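Long-range contacts in inositol-1-monophosphatase (Thermotoga maritima, PDB 2P3N), which hydrolyses the phosphate esters of myo-inositol phosphates, fructose 1,6-bisphosphate and several other substrates with the help of magnesium ions: residues N93-L98 against L174-L179; G151-F156 against F192-I197; E162-R167 against V243-E248; G214-F219 against K229-S234. One frame throughout, in Å; residues are numbered along the deposited sequence.

Contact 1: N93-L98 against L174-L179; sequences NFSISL and LGSAAL
Ser-95 and Ser-176 meet hydroxyl to hydroxyl in a buried polar contact between the head of strand 95-102, in the large sheet, and the turn that leads into helix 177-185. Their OG atoms lie 2.9 Å apart in a hydrogen bond that either could donate. Ser-176 is the N-cap of the helix; with OG anti to the backbone N (chi1 -169°) its hydroxyl reaches across to the strand, and it also bonds the backbone O of Asp-82. Small residues let the helix come close: the methyl CB of Ala-178 sits 3.9 Å from Ser-97 OG, and Leu-179 CB lies beside Ser-95 OG. Farther back, the amide of Asn-93 crosses the side chain of Leu-174, its ND2 resting 3.5 Å from Leu-174 CB and 3.6 Å from Leu-174 CD2, while Asn-93 O touches Ser-176 CB at 3.5 Å. Gly-175 suits the bend between them, since at its backbone angles (phi 128°) a side chain would crowd the carbonyl oxygen of Leu-174. Asp-82, probably a ligand of the second magnesium, accepts a hydrogen bond from Ala-178 N and a weak one from Ala-177 N. A helix N terminus turned to the active site in this way belongs to the layered alpha/beta fold of the inositol monophosphatases, and Ala-177 probably binds substrate here.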
loop_
_atom_site.group_PDB
_atom_site.type_symbol
_atom_site.label_atom_id
_atom_site.label_comp_id
_atom_site.label_asym_id
_atom_site.label_seq_id
_atom_site.Cartn_x
_atom_site.Cartn_y
_atom_site.Cartn_z
ATOM N N ASN A 93 0.907 10.820 9.494
ATOM C CA ASN A 93 2.225 10.973 10.119
ATOM C C ASN A 93 2.333 10.619 11.596
ATOM O O ASN A 93 2.507 11.483 12.456
ATOM C CB ASN A 93 2.786 12.385 9.892
ATOM C CG ASN A 93 3.169 12.627 8.446
ATOM O OD1 ASN A 93 2.312 12.864 7.595
ATOM N ND2 ASN A 93 4.456 12.552 8.158
ATOM N N PHE A 94 2.226 9.331 11.879
ATOM C CA PHE A 94 2.375 8.840 13.236
ATOM C C PHE A 94 3.150 7.535 13.103
ATOM O O PHE A 94 3.150 6.918 12.034
ATOM C CB PHE A 94 1.008 8.639 13.907
ATOM C CG PHE A 94 0.185 7.547 13.311
ATOM C CD1 PHE A 94 0.273 6.247 13.802
ATOM C CD2 PHE A 94 -0.695 7.814 12.273
ATOM C CE1 PHE A 94 -0.506 5.228 13.268
ATOM C CE2 PHE A 94 -1.486 6.790 11.726
ATOM C CZ PHE A 94 -1.387 5.497 12.229
ATOM N N SER A 95 3.836 7.131 14.168
ATOM C CA SER A 95 4.627 5.915 14.131
ATOM C C SER A 95 4.789 5.264 15.495
ATOM O O SER A 95 4.354 5.802 16.518
ATOM C CB SER A 95 6.007 6.233 13.561
ATOM O OG SER A 95 6.603 7.320 14.246
ATOM N N ILE A 96 5.403 4.084 15.486
ATOM C CA ILE A 96 5.686 3.330 16.699
ATOM C C ILE A 96 7.198 3.278 16.760
ATOM O O ILE A 96 7.852 2.984 15.769
ATOM C CB ILE A 96 5.181 1.880 16.636
ATOM C CG1 ILE A 96 3.711 1.832 16.214
ATOM C CG2 ILE A 96 5.322 1.239 18.000
ATOM C CD1 ILE A 96 3.161 0.391 16.168
ATOM N N SER A 97 7.767 3.555 17.918
ATOM C CA SER A 97 9.212 3.541 18.008
ATOM C C SER A 97 9.727 2.579 19.074
ATOM O O SER A 97 9.159 2.469 20.166
ATOM C CB SER A 97 9.716 4.958 18.267
ATOM O OG SER A 97 11.087 5.071 17.941
ATOM N N LEU A 98 10.799 1.867 18.724
ATOM C CA LEU A 98 11.436 0.903 19.618
ATOM C C LEU A 98 12.953 0.960 19.507
ATOM O O LEU A 98 13.518 0.601 18.474
ATOM C CB LEU A 98 10.984 -0.531 19.298
ATOM C CG LEU A 98 11.513 -1.584 20.282
ATOM C CD1 LEU A 98 10.959 -1.286 21.682
ATOM C CD2 LEU A 98 11.089 -2.978 19.854
ATOM N N LEU A 174 5.632 17.930 10.228
ATOM C CA LEU A 174 4.788 16.783 9.905
ATOM C C LEU A 174 3.983 16.211 11.048
ATOM O O LEU A 174 2.830 15.838 10.855
ATOM C CB LEU A 174 5.638 15.670 9.304
ATOM C CG LEU A 174 6.682 16.076 8.265
ATOM C CD1 LEU A 174 7.821 16.833 8.952
ATOM C CD2 LEU A 174 7.225 14.827 7.587
ATOM N N GLY A 175 4.594 16.099 12.225
ATOM C CA GLY A 175 3.856 15.585 13.364
ATOM C C GLY A 175 4.457 14.436 14.138
ATOM O O GLY A 175 4.006 14.150 15.248
ATOM N N SER A 176 5.469 13.782 13.576
ATOM C CA SER A 176 6.090 12.655 14.257
ATOM C C SER A 176 7.584 12.847 14.469
ATOM O O SER A 176 8.364 12.867 13.520
ATOM C CB SER A 176 5.839 11.360 13.469
ATOM O OG SER A 176 6.216 10.216 14.224
ATOM N N ALA A 177 7.970 12.986 15.729
ATOM C CA ALA A 177 9.366 13.166 16.097
ATOM C C ALA A 177 10.234 12.031 15.544
ATOM O O ALA A 177 11.152 12.253 14.748
ATOM C CB ALA A 177 9.486 13.219 17.613
ATOM N N ALA A 178 9.937 10.813 15.983
ATOM C CA ALA A 178 10.682 9.644 15.543
ATOM C C ALA A 178 10.752 9.567 14.011
ATOM O O ALA A 178 11.822 9.376 13.436
ATOM C CB ALA A 178 10.040 8.380 16.112
ATOM N N LEU A 179 9.610 9.724 13.354
ATOM C CA LEU A 179 9.561 9.657 11.903
ATOM C C LEU A 179 10.335 10.792 11.229
ATOM O O LEU A 179 10.888 10.604 10.150
ATOM C CB LEU A 179 8.108 9.659 11.429
ATOM C CG LEU A 179 7.861 9.332 9.953
ATOM C CD1 LEU A 179 8.505 7.995 9.579
ATOM C CD2 LEU A 179 6.363 9.292 9.710
#

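Contact 2: G151-F156 against F192-I197; sequences GSYVDF and FVTWRI
Tyr-153 lays its ring across the backbone of Thr-194 and Trp-195, where the loop after strand 147-150 meets strand 191-195. A chi1 of -50° sets CG on the side of the backbone N and swings the ring over Trp-195. Its CB lies at the edge of the indole. Next, CD2 approaches Trp-195 CB at 4.1 Å; that methylene stands over the ring centre, a CH-pi contact 11° off the normal. CE1 comes 3.7 Å from Trp-195 O, CE2 and CZ lie against Trp-195 N, and the phenol OH ends 3.1 Å from Thr-194 CB, with Val-193 O near the ring plane. Gly-151 suits its place because a CB would clash with this OH, and Gly-151 O lies over the opposite ring face. A serine here would probably leave Trp-195 CB and Thr-194 uncovered and open a gap beside the strand. Phe-156 CD2 lies over one indole face, toward the rim, the ring planes oblique at 46°; the guanidinium of Arg-196, a probable substrate ligand, lies over the other. Strand 191-195 runs between strands 147-150 and 230-234; Phe-156, at the start of helix 156-167, packs on Val-246 of helix 239-253, and Ser-152 on Arg-170 of a second subunit.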
loop_
_atom_site.group_PDB
_atom_site.type_symbol
_atom_site.label_atom_id
_atom_site.label_comp_id
_atom_site.label_asym_id
_atom_site.label_seq_id
_atom_site.Cartn_x
_atom_site.Cartn_y
_atom_site.Cartn_z
ATOM N N GLY A 151 9.363 20.516 15.322
ATOM C CA GLY A 151 8.139 20.046 15.953
ATOM C C GLY A 151 7.379 21.229 16.528
ATOM O O GLY A 151 7.965 22.289 16.737
ATOM N N SER A 152 6.085 21.069 16.784
ATOM C CA SER A 152 5.297 22.169 17.329
ATOM C C SER A 152 5.619 22.465 18.791
ATOM O O SER A 152 5.138 21.783 19.695
ATOM C CB SER A 152 3.813 21.866 17.188
ATOM O OG SER A 152 3.487 21.635 15.832
ATOM N N TYR A 153 6.425 23.494 19.018
ATOM C CA TYR A 153 6.811 23.865 20.371
ATOM C C TYR A 153 6.274 25.225 20.758
ATOM O O TYR A 153 5.642 25.913 19.960
ATOM C CB TYR A 153 8.331 23.873 20.505
ATOM C CG TYR A 153 8.974 22.618 19.980
ATOM C CD1 TYR A 153 8.592 21.367 20.460
ATOM C CD2 TYR A 153 9.945 22.674 18.981
ATOM C CE1 TYR A 153 9.160 20.200 19.959
ATOM C CE2 TYR A 153 10.522 21.512 18.473
ATOM C CZ TYR A 153 10.123 20.281 18.966
ATOM O OH TYR A 153 10.680 19.126 18.473
ATOM N N VAL A 154 6.551 25.597 22.001
ATOM C CA VAL A 154 6.131 26.866 22.575
ATOM C C VAL A 154 6.256 28.024 21.583
ATOM O O VAL A 154 5.444 28.160 20.670
ATOM C CB VAL A 154 6.961 27.154 23.865
ATOM C CG1 VAL A 154 8.455 27.181 23.539
ATOM C CG2 VAL A 154 6.509 28.450 24.513
ATOM N N ASP A 155 7.273 28.854 21.765
ATOM C CA ASP A 155 7.503 29.997 20.901
ATOM C C ASP A 155 8.625 29.667 19.934
ATOM O O ASP A 155 8.869 30.397 18.975
ATOM C CB ASP A 155 7.904 31.209 21.740
ATOM C CG ASP A 155 6.769 31.726 22.607
ATOM O OD1 ASP A 155 6.215 30.945 23.406
ATOM O OD2 ASP A 155 6.433 32.924 22.491
ATOM N N PHE A 156 9.305 28.561 20.210
ATOM C CA PHE A 156 10.426 28.094 19.402
ATOM C C PHE A 156 10.092 27.931 17.921
ATOM O O PHE A 156 10.709 28.556 17.053
ATOM C CB PHE A 156 10.919 26.761 19.956
ATOM C CG PHE A 156 12.109 26.215 19.241
ATOM C CD1 PHE A 156 11.970 25.584 18.010
ATOM C CD2 PHE A 156 13.380 26.351 19.790
ATOM C CE1 PHE A 156 13.079 25.097 17.333
ATOM C CE2 PHE A 156 14.502 25.868 19.124
ATOM C CZ PHE A 156 14.352 25.238 17.890
ATOM N N PHE A 192 16.659 17.985 11.287
ATOM C CA PHE A 192 15.519 17.992 12.197
ATOM C C PHE A 192 15.987 18.441 13.582
ATOM O O PHE A 192 17.008 17.963 14.090
ATOM C CB PHE A 192 14.893 16.583 12.252
ATOM C CG PHE A 192 13.726 16.455 13.208
ATOM C CD1 PHE A 192 12.643 17.329 13.142
ATOM C CD2 PHE A 192 13.718 15.460 14.185
ATOM C CE1 PHE A 192 11.570 17.211 14.037
ATOM C CE2 PHE A 192 12.655 15.337 15.077
ATOM C CZ PHE A 192 11.581 16.212 15.004
ATOM N N VAL A 193 15.234 19.363 14.179
ATOM C CA VAL A 193 15.558 19.905 15.496
ATOM C C VAL A 193 14.381 19.831 16.471
ATOM O O VAL A 193 13.266 20.246 16.142
ATOM C CB VAL A 193 16.016 21.371 15.368
ATOM C CG1 VAL A 193 17.285 21.441 14.530
ATOM C CG2 VAL A 193 14.929 22.200 14.713
ATOM N N THR A 194 14.636 19.291 17.666
ATOM C CA THR A 194 13.605 19.154 18.698
ATOM C C THR A 194 13.975 19.890 19.977
ATOM O O THR A 194 15.128 20.273 20.181
ATOM C CB THR A 194 13.333 17.681 19.089
ATOM O OG1 THR A 194 14.513 17.108 19.664
ATOM C CG2 THR A 194 12.919 16.871 17.887
ATOM N N TRP A 195 12.987 20.043 20.852
ATOM C CA TRP A 195 13.164 20.770 22.098
ATOM C C TRP A 195 12.310 20.175 23.211
ATOM O O TRP A 195 11.102 20.015 23.059
ATOM C CB TRP A 195 12.759 22.223 21.863
ATOM C CG TRP A 195 13.419 23.204 22.746
ATOM C CD1 TRP A 195 14.617 23.060 23.382
ATOM C CD2 TRP A 195 12.985 24.546 23.001
ATOM N NE1 TRP A 195 14.964 24.234 24.013
ATOM C CE2 TRP A 195 13.980 25.163 23.794
ATOM C CE3 TRP A 195 11.854 25.289 22.632
ATOM C CZ2 TRP A 195 13.881 26.496 24.225
ATOM C CZ3 TRP A 195 11.753 26.619 23.061
ATOM C CH2 TRP A 195 12.764 27.204 23.848
ATOM N N ARG A 196 12.945 19.864 24.334
ATOM C CA ARG A 196 12.245 19.298 25.481
ATOM C C ARG A 196 11.518 18.018 25.112
ATOM O O ARG A 196 10.300 17.935 25.244
ATOM C CB ARG A 196 11.224 20.296 26.039
ATOM C CG ARG A 196 11.740 21.715 26.191
ATOM C CD ARG A 196 10.821 22.518 27.094
ATOM N NE ARG A 196 10.976 23.955 26.904
ATOM C CZ ARG A 196 10.639 24.600 25.792
ATOM N NH1 ARG A 196 10.128 23.938 24.761
ATOM N NH2 ARG A 196 10.796 25.913 25.718
ATOM N N ILE A 197 12.269 17.023 24.652
ATOM C CA ILE A 197 11.694 15.739 24.264
ATOM C C ILE A 197 12.253 14.623 25.155
ATOM O O ILE A 197 13.340 14.755 25.714
ATOM C CB ILE A 197 12.019 15.419 22.785
ATOM C CG1 ILE A 197 13.500 15.050 22.630
ATOM C CG2 ILE A 197 11.699 16.622 21.914
ATOM C CD1 ILE A 197 14.451 16.133 23.027
#

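Contact 3: E162-R167 against V243-E248; sequences ERMEKR and VKVVNE
Val-245, its chi1 at -175°, spreads its two methyls between the arginines of the facing helix: CG1 lies against Arg-163 CB, while CG2 meets Arg-167 NH2 at 3.3 Å. Met-164 does not start out toward Val-245, but the bends at chi2 and chi3 curl its methyl round until Met-164 CE is 3.6 Å from Val-245 CB. The flexible thioether thus fills in beside the compact, beta-branched valine. This is a near-antiparallel packing of helix 156-167 on helix 239-253, whose Val-246 reaches Phe-160; the two segments run at 149°, their axes 10.0 Å apart at closest approach. Toward the rim Glu-248 extends its chain to the aliphatic part of Arg-163, OE1 lying 3.3 Å from Arg-163 CD. The carboxylate and guanidinium planes are 87° apart and no N-H points at the oxygen, so Arg-163 NE and Glu-248 OE1, 4.2 Å apart, share charge attraction alone. A water joins the helices instead: it donates to Glu-248 OE1 at 2.7 Å and accepts a weak bond from Arg-167 NH2. Within its own helix Glu-248 forms a salt bridge to Lys-244 NZ through OE2, modelled doubtfully short. The direct contact is thus mainly apolar, centred on Val-245 with Met-164 and the arginine side chains around it, while Lys-244, Arg-163 and Arg-167, reached directly, by charge or through water, would probably tend to keep Glu-248 ionised.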
loop_
_atom_site.group_PDB
_atom_site.type_symbol
_atom_site.label_atom_id
_atom_site.label_comp_id
_atom_site.label_asym_id
_atom_site.label_seq_id
_atom_site.Cartn_x
_atom_site.Cartn_y
_atom_site.Cartn_z
ATOM N N GLU A 162 10.869 31.832 11.219
ATOM C CA GLU A 162 11.324 33.185 10.889
ATOM C C GLU A 162 12.795 33.248 10.517
ATOM O O GLU A 162 13.163 33.819 9.488
ATOM C CB GLU A 162 11.070 34.129 12.066
ATOM C CG GLU A 162 9.611 34.206 12.481
ATOM C CD GLU A 162 9.348 35.268 13.536
ATOM O OE1 GLU A 162 9.647 36.454 13.269
ATOM O OE2 GLU A 162 8.836 34.918 14.628
ATOM N N ARG A 163 13.627 32.659 11.367
ATOM C CA ARG A 163 15.065 32.645 11.151
ATOM C C ARG A 163 15.426 31.830 9.918
ATOM O O ARG A 163 16.105 32.313 9.011
ATOM C CB ARG A 163 15.775 32.016 12.348
ATOM C CG ARG A 163 15.116 32.238 13.692
ATOM C CD ARG A 163 15.447 33.588 14.287
ATOM N NE ARG A 163 14.563 34.633 13.784
ATOM C CZ ARG A 163 14.536 35.876 14.253
ATOM N NH1 ARG A 163 13.693 36.760 13.734
ATOM N NH2 ARG A 163 15.352 36.234 15.241
ATOM N N MET A 164 14.955 30.588 9.902
ATOM C CA MET A 164 15.247 29.636 8.835
ATOM C C MET A 164 14.589 29.880 7.478
ATOM O O MET A 164 15.212 29.675 6.438
ATOM C CB MET A 164 14.901 28.225 9.323
ATOM C CG MET A 164 15.914 27.186 8.908
ATOM S SD MET A 164 17.585 27.699 9.343
ATOM C CE MET A 164 18.007 26.547 10.635
ATOM N N GLU A 165 13.332 30.308 7.494
ATOM C CA GLU A 165 12.574 30.563 6.273
ATOM C C GLU A 165 13.337 31.307 5.180
ATOM O O GLU A 165 13.014 31.176 4.005
ATOM C CB GLU A 165 11.298 31.343 6.609
ATOM C CG GLU A 165 11.558 32.648 7.353
ATOM C CD GLU A 165 10.290 33.417 7.672
ATOM O OE1 GLU A 165 9.342 32.817 8.227
ATOM O OE2 GLU A 165 10.244 34.629 7.374
ATOM N N LYS A 166 14.350 32.077 5.556
ATOM C CA LYS A 166 15.106 32.843 4.575
ATOM C C LYS A 166 16.204 32.041 3.864
ATOM O O LYS A 166 16.209 31.940 2.634
ATOM C CB LYS A 166 15.708 34.080 5.247
ATOM C CG LYS A 166 15.925 35.268 4.311
ATOM C CD LYS A 166 14.610 35.881 3.834
ATOM C CE LYS A 166 13.842 36.552 4.970
ATOM N NZ LYS A 166 13.379 35.597 6.023
ATOM N N ARG A 167 17.127 31.470 4.631
ATOM C CA ARG A 167 18.224 30.692 4.056
ATOM C C ARG A 167 17.870 29.243 3.716
ATOM O O ARG A 167 18.761 28.429 3.463
ATOM C CB ARG A 167 19.414 30.668 5.018
ATOM C CG ARG A 167 20.182 31.967 5.154
ATOM C CD ARG A 167 21.493 31.709 5.886
ATOM N NE ARG A 167 21.452 32.057 7.304
ATOM C CZ ARG A 167 20.479 31.727 8.153
ATOM N NH1 ARG A 167 19.427 31.029 7.743
ATOM N NH2 ARG A 167 20.566 32.096 9.427
ATOM N N VAL A 243 23.150 24.772 13.928
ATOM C CA VAL A 243 23.498 24.973 15.332
ATOM C C VAL A 243 23.370 26.453 15.672
ATOM O O VAL A 243 22.847 26.814 16.724
ATOM C CB VAL A 243 24.949 24.525 15.644
ATOM C CG1 VAL A 243 25.223 24.682 17.126
ATOM C CG2 VAL A 243 25.164 23.077 15.229
ATOM N N LYS A 244 23.829 27.308 14.766
ATOM C CA LYS A 244 23.768 28.749 14.988
ATOM C C LYS A 244 22.344 29.275 15.060
ATOM O O LYS A 244 21.930 29.831 16.072
ATOM C CB LYS A 244 24.503 29.506 13.878
ATOM C CG LYS A 244 24.753 30.984 14.205
ATOM C CD LYS A 244 24.560 31.905 12.997
ATOM C CE LYS A 244 23.076 32.152 12.699
ATOM N NZ LYS A 244 22.383 32.846 13.826
ATOM N N VAL A 245 21.599 29.108 13.975
ATOM C CA VAL A 245 20.224 29.595 13.909
ATOM C C VAL A 245 19.370 29.160 15.090
ATOM O O VAL A 245 18.497 29.902 15.538
ATOM C CB VAL A 245 19.522 29.127 12.618
ATOM C CG1 VAL A 245 18.136 29.753 12.524
ATOM C CG2 VAL A 245 20.367 29.494 11.408
ATOM N N VAL A 246 19.622 27.954 15.587
ATOM C CA VAL A 246 18.864 27.429 16.714
ATOM C C VAL A 246 19.145 28.222 17.992
ATOM O O VAL A 246 18.215 28.612 18.704
ATOM C CB VAL A 246 19.195 25.950 16.942
ATOM C CG1 VAL A 246 18.437 25.426 18.146
ATOM C CG2 VAL A 246 18.827 25.159 15.706
ATOM N N ASN A 247 20.425 28.456 18.276
ATOM C CA ASN A 247 20.834 29.220 19.456
ATOM C C ASN A 247 20.466 30.689 19.264
ATOM O O ASN A 247 20.267 31.427 20.225
ATOM C CB ASN A 247 22.344 29.076 19.684
ATOM C CG ASN A 247 22.726 27.699 20.210
ATOM O OD1 ASN A 247 23.756 27.134 19.828
ATOM N ND2 ASN A 247 21.903 27.158 21.105
ATOM N N GLU A 248 20.378 31.106 18.008
ATOM C CA GLU A 248 20.003 32.469 17.684
ATOM C C GLU A 248 18.567 32.659 18.175
ATOM O O GLU A 248 18.216 33.701 18.730
ATOM C CB GLU A 248 20.075 32.671 16.170
ATOM C CG GLU A 248 19.835 34.092 15.703
ATOM C CD GLU A 248 19.759 34.199 14.186
ATOM O OE1 GLU A 248 18.708 33.834 13.607
ATOM O OE2 GLU A 248 20.755 34.641 13.574
HETATM O O HOH W 1 18.805 33.379 10.992
#

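Contact 4: G214-F219 against K229-S234; sequences GMVTDF and KNFIFS
Met-215 and Thr-217 each pair with a residue of strand 230-234 through two backbone hydrogen bonds, joining strand 215-217, an outermost strand of the smaller mixed sheet, to its antiparallel neighbour. Met-215 N gives its hydrogen to Ser-234 O at 2.7 Å, and Ser-234 N answers to Met-215 O; Thr-217 and Ile-232 repeat the exchange, with Ile-232 N 2.7 Å from Thr-217 O. Between them Val-216 and Phe-233 form a non-hydrogen-bonded pair. Gly-214 fits the end because a CB would collide with Ser-234 O. Among apolar contacts, Val-216 CG1 lies 3.7 Å from Phe-233 CE2 and meets the edge of the Phe-231 ring. On the other face a chi1 of -176° sets Thr-217 OG1 across from the amide nitrogen, where it bonds Lys-222 O, and leaves CG2 3.8 Å from Ile-232 CB. Phe-219 closes the end: Asn-230 lies over one ring face, its amide stacked at 23° to the ring, and Ile-232 CG1 meets the ring edge, 3.6 Å from Phe-219 CD2. Without the ring, as with an alanine here, the Asn-230 amide is likely to be left free to turn and a gap opened beside Ile-232. The backbone bonds thus set the register, while Val-216 packs on helix 199-211 and Met-215 and Thr-217 touch His-239 of helix 239-253.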
loop_
_atom_site.group_PDB
_atom_site.type_symbol
_atom_site.label_atom_id
_atom_site.label_comp_id
_atom_site.label_asym_id
_atom_site.label_seq_id
_atom_site.Cartn_x
_atom_site.Cartn_y
_atom_site.Cartn_z
ATOM N N GLY A 214 24.610 10.469 9.126
ATOM C CA GLY A 214 24.301 11.830 9.541
ATOM C C GLY A 214 24.865 12.227 10.899
ATOM O O GLY A 214 25.686 11.516 11.490
ATOM N N MET A 215 24.426 13.381 11.391
ATOM C CA MET A 215 24.868 13.881 12.688
ATOM C C MET A 215 23.690 14.070 13.625
ATOM O O MET A 215 22.615 14.516 13.221
ATOM C CB MET A 215 25.595 15.227 12.556
ATOM C CG MET A 215 27.014 15.160 12.015
ATOM S SD MET A 215 27.724 16.825 11.883
ATOM C CE MET A 215 28.880 16.791 13.240
ATOM N N VAL A 216 23.913 13.723 14.883
ATOM C CA VAL A 216 22.906 13.862 15.917
ATOM C C VAL A 216 23.623 14.542 17.083
ATOM O O VAL A 216 24.622 14.031 17.604
ATOM C CB VAL A 216 22.353 12.477 16.362
ATOM C CG1 VAL A 216 21.219 12.665 17.364
ATOM C CG2 VAL A 216 21.868 11.692 15.150
ATOM N N THR A 217 23.127 15.709 17.477
ATOM C CA THR A 217 23.743 16.438 18.574
ATOM C C THR A 217 22.757 17.286 19.352
ATOM O O THR A 217 21.584 17.404 18.982
ATOM C CB THR A 217 24.851 17.379 18.067
ATOM O OG1 THR A 217 25.487 17.997 19.190
ATOM C CG2 THR A 217 24.263 18.474 17.186
ATOM N N ASP A 218 23.251 17.874 20.438
ATOM C CA ASP A 218 22.450 18.758 21.271
ATOM C C ASP A 218 22.622 20.154 20.667
ATOM O O ASP A 218 23.286 20.312 19.644
ATOM C CB ASP A 218 22.957 18.751 22.711
ATOM C CG ASP A 218 24.163 19.646 22.906
ATOM O OD1 ASP A 218 25.229 19.352 22.321
ATOM O OD2 ASP A 218 24.032 20.650 23.638
ATOM N N PHE A 219 22.045 21.166 21.300
ATOM C CA PHE A 219 22.148 22.520 20.773
ATOM C C PHE A 219 23.546 23.136 20.867
ATOM O O PHE A 219 23.842 24.130 20.194
ATOM C CB PHE A 219 21.125 23.426 21.468
ATOM C CG PHE A 219 19.704 23.206 21.009
ATOM C CD1 PHE A 219 18.649 23.887 21.616
ATOM C CD2 PHE A 219 19.417 22.331 19.961
ATOM C CE1 PHE A 219 17.330 23.702 21.189
ATOM C CE2 PHE A 219 18.103 22.138 19.527
ATOM C CZ PHE A 219 17.059 22.826 20.143
ATOM N N LYS A 229 18.547 16.780 26.107
ATOM C CA LYS A 229 17.289 17.523 26.086
ATOM C C LYS A 229 16.961 18.200 24.753
ATOM O O LYS A 229 15.791 18.310 24.378
ATOM C CB LYS A 229 17.279 18.558 27.219
ATOM C CG LYS A 229 18.567 19.372 27.356
ATOM C CD LYS A 229 18.481 20.386 28.494
ATOM C CE LYS A 229 19.788 21.137 28.655
ATOM N NZ LYS A 229 19.702 22.174 29.710
ATOM N N ASN A 230 17.990 18.659 24.046
ATOM C CA ASN A 230 17.803 19.318 22.755
ATOM C C ASN A 230 18.410 18.420 21.694
ATOM O O ASN A 230 19.429 17.770 21.940
ATOM C CB ASN A 230 18.521 20.667 22.717
ATOM C CG ASN A 230 18.691 21.281 24.086
ATOM O OD1 ASN A 230 17.720 21.445 24.832
ATOM N ND2 ASN A 230 19.934 21.633 24.427
ATOM N N PHE A 231 17.807 18.403 20.507
ATOM C CA PHE A 231 18.304 17.550 19.433
ATOM C C PHE A 231 18.372 18.173 18.056
ATOM O O PHE A 231 17.437 18.830 17.596
ATOM C CB PHE A 231 17.468 16.273 19.364
ATOM C CG PHE A 231 17.890 15.229 20.350
ATOM C CD1 PHE A 231 18.974 14.412 20.083
ATOM C CD2 PHE A 231 17.224 15.083 21.554
ATOM C CE1 PHE A 231 19.386 13.470 20.996
ATOM C CE2 PHE A 231 17.634 14.143 22.471
ATOM C CZ PHE A 231 18.721 13.333 22.189
ATOM N N ILE A 232 19.503 17.944 17.402
ATOM C CA ILE A 232 19.730 18.448 16.062
ATOM C C ILE A 232 20.169 17.292 15.178
ATOM O O ILE A 232 21.276 16.767 15.337
ATOM C CB ILE A 232 20.833 19.544 16.039
ATOM C CG1 ILE A 232 20.433 20.710 16.954
ATOM C CG2 ILE A 232 21.050 20.047 14.602
ATOM C CD1 ILE A 232 21.467 21.816 17.048
ATOM N N PHE A 233 19.287 16.883 14.267
ATOM C CA PHE A 233 19.586 15.801 13.326
ATOM C C PHE A 233 19.932 16.441 11.985
ATOM O O PHE A 233 19.233 17.350 11.523
ATOM C CB PHE A 233 18.379 14.873 13.142
ATOM C CG PHE A 233 17.921 14.200 14.409
ATOM C CD1 PHE A 233 17.081 14.861 15.298
ATOM C CD2 PHE A 233 18.326 12.901 14.707
ATOM C CE1 PHE A 233 16.649 14.234 16.463
ATOM C CE2 PHE A 233 17.902 12.268 15.872
ATOM C CZ PHE A 233 17.062 12.934 16.751
ATOM N N SER A 234 21.000 15.970 11.352
ATOM C CA SER A 234 21.397 16.553 10.082
ATOM C C SER A 234 22.211 15.590 9.219
ATOM O O SER A 234 22.663 14.549 9.689
ATOM C CB SER A 234 22.216 17.824 10.351
ATOM O OG SER A 234 22.077 18.783 9.314
#

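How the contacts relate
From the N terminus, segment 93-98 comes first, and contact 1 closes its loop at 174-179, tying the large sheet to helix 177-185. Contact 2 opens inside that loop at 151-156 and closes beyond it at 192-197, so the two cross; they touch where Ala-177 packs on Phe-192. Contact 3, from 162-167 to 243-248, crosses both and joins two helices beside the smaller sheet. Contact 4 follows contacts 1 and 2 in series and is nested within contact 3. Strands 191-195 and 230-234 are neighbours, which unites contacts 2 and 4 in that sheet, and Val-246 of contact 3 packs against both Phe-156 and Phe-219.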